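Local coordinates for protein beta-phenylalanine aminotransferase (Variovorax paradoxus, PDB 4AO9) that transfers amino groups from beta-phenylalanine and probably related beta-amino acids, as a dimeric class-III aminotransferase that uses pyridoxal-5'-phosphate, at residues R46-Q51 against P56-R61; L127-L132 against F321-M326. All coordinates share one frame; numbering follows the deposited sequence.

Contact 1: residues R46-Q51 against P56-R61; sequences RQFEAQ and PGANSR
Q51, in the last turn of helix 42-51, reaches across to the loop 56-61 and donates its NE2 to A58 O at 2.8 Å. The bond is nearly straight, with an N-H...O angle of 171°; the acceptor lies in the plane of the Q51 amide, while the donor stands tilted 19° from the carbonyl plane of A58. CG anti to the backbone N (chi1 -176°) and an extended chain beyond it carry the amide over to the loop. The tight part of the contact surrounds the methyl of A58, whose CB lies 3.6 Å from F48 CD1, also 3.6 Å from F48 O, and 3.8 Å from both Q51 CB and Q51 CG, so the methyl is held between the Q51 stem, the F48 ring and the helix backbone. Beside it, F48 CE1 approaches G57 O to 3.2 Å. G57 and A58 both have positive phi, a turn that directs the A58 methyl at the helix. The opposite flank of the helix is loose: R46 and E49 are exposed, and E49 CB points away from the loop. One turn back along the helix from Q51, partly exposed Q47 gives its NE2 to Q51 OE1 in a weak hydrogen bond, 3.0 Å long and bent. An alanine in place of Q51 would probably leave A58 O without this donor and Q47 NE2 without its weak acceptor, and strip CG from the A58 methyl. F48 also packs on F65, F69 and P70 of the loop that leads to strand 72-77, while N59 and R61 hydrogen-bond to the second subunit, N59 to its H125 and R147; the contact thus ties the end of helix 42-51 to a loop that runs into the dimer interface.

Contact 2: residues L127-L132 against F321-M326; sequences LLEGRL and FNNNVM
L128 and V325 have their CA atoms 6.4 Å apart, and E129 and N323 theirs 6.0 Å apart, where the start of helix 129-139 meets the turn leading into helix 325-337. That turn is a type I beta turn from F321 to N324, and F321 O accepts both N324 N and, at 2.9 Å, N324 ND2. N324 occupies the N-cap position of helix 325-337; its OD1 accepts a hydrogen bond from T327 N, capping the helix. Across the contact, N323 ND2 donates to E129 OE1 at 3.2 Å (N-H...O angle 151°). The oxygen lies in the amide plane of N323 but is met from above the carboxylate plane, the two flat groups being turned 52° apart. Both side chains place CG between backbone N and carbonyl carbon, which brings their ends together. N323 ND2 has its stronger partner in G124 O, and OD1 accepts from R61 of the second subunit. At L128, CD1 rests 3.6 Å from V325 O, and the L128 side chain also packs on M328 and A329 of helix 325-337. The whole is a junction of two helix N-termini with a capped turn, at the subunit interface of this class-III aminotransferase; the N323 side chain is about 10 Å from a bound pyridoxal-5'-phosphate.

Contact 1 closes before contact 2 opens along the chain, and within one subunit their centres lie 33 Å apart, the nearest atoms about 15 Å apart. They share no helix or strand: contact 1 uses helix 42-51 and the loop before strand 72-77, contact 2 the starts of helices 129-139 and 325-337. The dimer brings them together, since R61 from contact 1 of one subunit hydrogen-bonds to N323 in contact 2 of the other, and Q51 reaches E129 there through a weak bond. The N-terminal region of each subunit is therefore joined to its partner's 321-326 turn.

Contact 1: residues R46-Q51 against P56-R61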
# COMPACT_ATOMS: atom_id res chain seq x y z
N ARG A 46 -26.20 -11.97 9.16
CA ARG A 46 -26.92 -11.05 8.27
C ARG A 46 -25.95 -10.14 7.52
O ARG A 46 -26.05 -9.95 6.31
CB ARG A 46 -27.90 -10.20 9.08
CG ARG A 46 -28.78 -9.23 8.28
CD ARG A 46 -29.77 -8.49 9.20
NE ARG A 46 -30.25 -9.34 10.29
CZ ARG A 46 -30.09 -9.09 11.59
NH1 ARG A 46 -29.48 -7.99 12.00
NH2 ARG A 46 -30.56 -9.95 12.49
N GLN A 47 -24.99 -9.59 8.26
CA GLN A 47 -24.03 -8.66 7.68
C GLN A 47 -23.15 -9.36 6.64
O GLN A 47 -22.89 -8.80 5.56
CB GLN A 47 -23.21 -8.01 8.79
CG GLN A 47 -22.13 -7.07 8.33
CD GLN A 47 -22.61 -5.99 7.38
OE1 GLN A 47 -23.76 -5.53 7.44
NE2 GLN A 47 -21.72 -5.57 6.49
N PHE A 48 -22.71 -10.58 6.96
CA PHE A 48 -21.92 -11.38 6.03
C PHE A 48 -22.66 -11.63 4.72
O PHE A 48 -22.11 -11.42 3.63
CB PHE A 48 -21.49 -12.71 6.66
CG PHE A 48 -20.81 -13.64 5.70
CD1 PHE A 48 -19.46 -13.47 5.40
CD2 PHE A 48 -21.51 -14.67 5.08
CE1 PHE A 48 -18.81 -14.33 4.51
CE2 PHE A 48 -20.88 -15.54 4.17
CZ PHE A 48 -19.52 -15.36 3.89
N GLU A 49 -23.92 -12.05 4.83
CA GLU A 49 -24.69 -12.36 3.63
C GLU A 49 -24.89 -11.14 2.75
O GLU A 49 -24.85 -11.23 1.52
CB GLU A 49 -26.04 -12.98 4.02
CG GLU A 49 -25.91 -14.40 4.57
CD GLU A 49 -27.15 -14.92 5.30
OE1 GLU A 49 -28.14 -14.18 5.48
OE2 GLU A 49 -27.13 -16.10 5.69
N ALA A 50 -25.10 -9.99 3.38
CA ALA A 50 -25.32 -8.75 2.64
C ALA A 50 -24.04 -8.31 1.93
O ALA A 50 -24.06 -7.92 0.75
CB ALA A 50 -25.82 -7.67 3.59
N GLN A 51 -22.93 -8.39 2.64
CA GLN A 51 -21.66 -7.89 2.15
C GLN A 51 -21.06 -8.80 1.08
O GLN A 51 -20.29 -8.34 0.22
CB GLN A 51 -20.72 -7.68 3.34
CG GLN A 51 -19.36 -7.07 3.03
CD GLN A 51 -18.70 -6.54 4.29
OE1 GLN A 51 -19.21 -5.61 4.91
NE2 GLN A 51 -17.59 -7.14 4.67
N PRO A 56 -15.85 -10.66 -2.70
CA PRO A 56 -15.91 -12.13 -2.74
C PRO A 56 -15.79 -12.71 -1.34
O PRO A 56 -14.83 -12.40 -0.61
CB PRO A 56 -14.73 -12.53 -3.64
CG PRO A 56 -13.88 -11.32 -3.79
CD PRO A 56 -14.67 -10.11 -3.41
N GLY A 57 -16.77 -13.51 -0.93
CA GLY A 57 -16.83 -14.01 0.45
C GLY A 57 -16.95 -12.90 1.48
O GLY A 57 -16.52 -13.06 2.64
N ALA A 58 -17.55 -11.77 1.07
CA ALA A 58 -17.69 -10.56 1.89
C ALA A 58 -16.35 -9.99 2.36
O ALA A 58 -16.30 -9.22 3.31
CB ALA A 58 -18.64 -10.81 3.08
N ASN A 59 -15.28 -10.36 1.67
CA ASN A 59 -13.94 -10.30 2.25
C ASN A 59 -12.96 -9.43 1.47
O ASN A 59 -12.98 -9.41 0.23
CB ASN A 59 -13.40 -11.73 2.35
CG ASN A 59 -12.03 -11.81 2.98
OD1 ASN A 59 -11.04 -12.02 2.29
ND2 ASN A 59 -11.96 -11.63 4.30
N SER A 60 -12.10 -8.71 2.20
CA SER A 60 -11.05 -7.90 1.58
C SER A 60 -9.65 -8.20 2.13
O SER A 60 -8.66 -7.63 1.66
CB SER A 60 -11.39 -6.43 1.74
OG SER A 60 -10.51 -5.64 0.98
N ARG A 61 -9.57 -9.08 3.13
CA ARG A 61 -8.30 -9.52 3.72
C ARG A 61 -8.49 -10.97 4.10
O ARG A 61 -9.22 -11.27 5.04
CB ARG A 61 -7.97 -8.72 4.99
CG ARG A 61 -7.64 -7.25 4.76
CD ARG A 61 -7.64 -6.46 6.06
NE ARG A 61 -6.70 -7.02 7.04
CZ ARG A 61 -6.75 -6.76 8.35
NH1 ARG A 61 -7.67 -5.94 8.86
NH2 ARG A 61 -5.84 -7.31 9.15

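Contact 2: residues L127-L132 against F321-M326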
# COMPACT_ATOMS: atom_id res chain seq x y z
N LEU A 127 6.29 18.73 7.12
CA LEU A 127 6.97 18.97 8.40
C LEU A 127 6.98 17.79 9.35
O LEU A 127 7.59 17.87 10.42
CB LEU A 127 6.36 20.19 9.11
CG LEU A 127 6.53 21.55 8.44
CD1 LEU A 127 5.65 22.57 9.13
CD2 LEU A 127 7.99 21.99 8.44
N LEU A 128 6.33 16.69 8.97
CA LEU A 128 6.17 15.54 9.87
C LEU A 128 6.97 14.30 9.46
O LEU A 128 7.38 13.51 10.32
CB LEU A 128 4.69 15.18 10.02
CG LEU A 128 3.77 16.24 10.63
CD1 LEU A 128 2.42 15.64 11.00
CD2 LEU A 128 4.40 16.96 11.84
N GLU A 129 7.16 14.11 8.16
CA GLU A 129 7.85 12.91 7.67
C GLU A 129 9.29 12.80 8.20
O GLU A 129 9.75 11.70 8.52
CB GLU A 129 7.81 12.85 6.13
CG GLU A 129 8.48 14.05 5.46
CD GLU A 129 8.41 14.06 3.96
OE1 GLU A 129 8.20 13.00 3.33
OE2 GLU A 129 8.62 15.17 3.42
N GLY A 130 9.99 13.93 8.29
CA GLY A 130 11.38 13.94 8.73
C GLY A 130 11.54 13.56 10.18
O GLY A 130 12.49 12.86 10.54
N ARG A 131 10.59 13.98 11.02
CA ARG A 131 10.58 13.65 12.45
C ARG A 131 10.47 12.14 12.64
O ARG A 131 11.18 11.54 13.45
CB ARG A 131 9.40 14.32 13.16
CG ARG A 131 9.30 15.83 12.99
CD ARG A 131 8.21 16.36 13.90
NE ARG A 131 8.60 16.29 15.31
CZ ARG A 131 7.80 16.54 16.34
NH1 ARG A 131 6.53 16.86 16.13
NH2 ARG A 131 8.26 16.45 17.58
N LEU A 132 9.57 11.52 11.89
CA LEU A 132 9.36 10.09 12.02
C LEU A 132 10.54 9.33 11.43
O LEU A 132 10.99 8.34 12.02
CB LEU A 132 8.04 9.66 11.39
CG LEU A 132 7.71 8.16 11.47
CD1 LEU A 132 7.72 7.64 12.94
CD2 LEU A 132 6.37 7.82 10.79
N PHE A 321 0.44 7.94 -1.18
CA PHE A 321 0.17 8.16 0.24
C PHE A 321 1.38 7.97 1.15
O PHE A 321 1.24 8.05 2.38
CB PHE A 321 -1.07 7.36 0.69
CG PHE A 321 -2.32 7.72 -0.07
CD1 PHE A 321 -3.01 8.90 0.24
CD2 PHE A 321 -2.79 6.90 -1.09
CE1 PHE A 321 -4.17 9.26 -0.48
CE2 PHE A 321 -3.95 7.24 -1.81
CZ PHE A 321 -4.63 8.42 -1.49
N ASN A 322 2.56 7.80 0.57
CA ASN A 322 3.74 7.37 1.34
C ASN A 322 4.07 8.24 2.53
O ASN A 322 4.43 7.73 3.60
CB ASN A 322 4.99 7.26 0.46
CG ASN A 322 4.80 6.33 -0.71
OD1 ASN A 322 3.70 6.19 -1.23
ND2 ASN A 322 5.88 5.73 -1.15
N ASN A 323 3.97 9.56 2.35
CA ASN A 323 4.38 10.50 3.39
C ASN A 323 3.19 11.24 4.01
O ASN A 323 3.34 12.33 4.56
CB ASN A 323 5.42 11.48 2.83
CG ASN A 323 4.83 12.51 1.87
OD1 ASN A 323 3.79 12.28 1.26
ND2 ASN A 323 5.51 13.65 1.74
N ASN A 324 2.01 10.63 3.95
CA ASN A 324 0.81 11.34 4.36
C ASN A 324 0.89 11.79 5.81
O ASN A 324 1.39 11.06 6.66
CB ASN A 324 -0.45 10.51 4.09
CG ASN A 324 -0.70 9.47 5.13
OD1 ASN A 324 -1.25 9.75 6.20
ND2 ASN A 324 -0.30 8.23 4.82
N VAL A 325 0.41 13.00 6.09
CA VAL A 325 0.60 13.60 7.40
C VAL A 325 -0.07 12.85 8.54
O VAL A 325 0.40 12.91 9.67
CB VAL A 325 0.18 15.09 7.46
CG1 VAL A 325 1.11 15.94 6.63
CG2 VAL A 325 -1.28 15.28 7.07
N MET A 326 -1.16 12.14 8.25
CA MET A 326 -1.84 11.42 9.32
C MET A 326 -1.01 10.24 9.83
O MET A 326 -0.84 10.07 11.03
CB MET A 326 -3.23 10.98 8.85
CG MET A 326 -4.15 12.19 8.66
SD MET A 326 -5.62 11.79 7.71
CE MET A 326 -6.50 10.77 8.90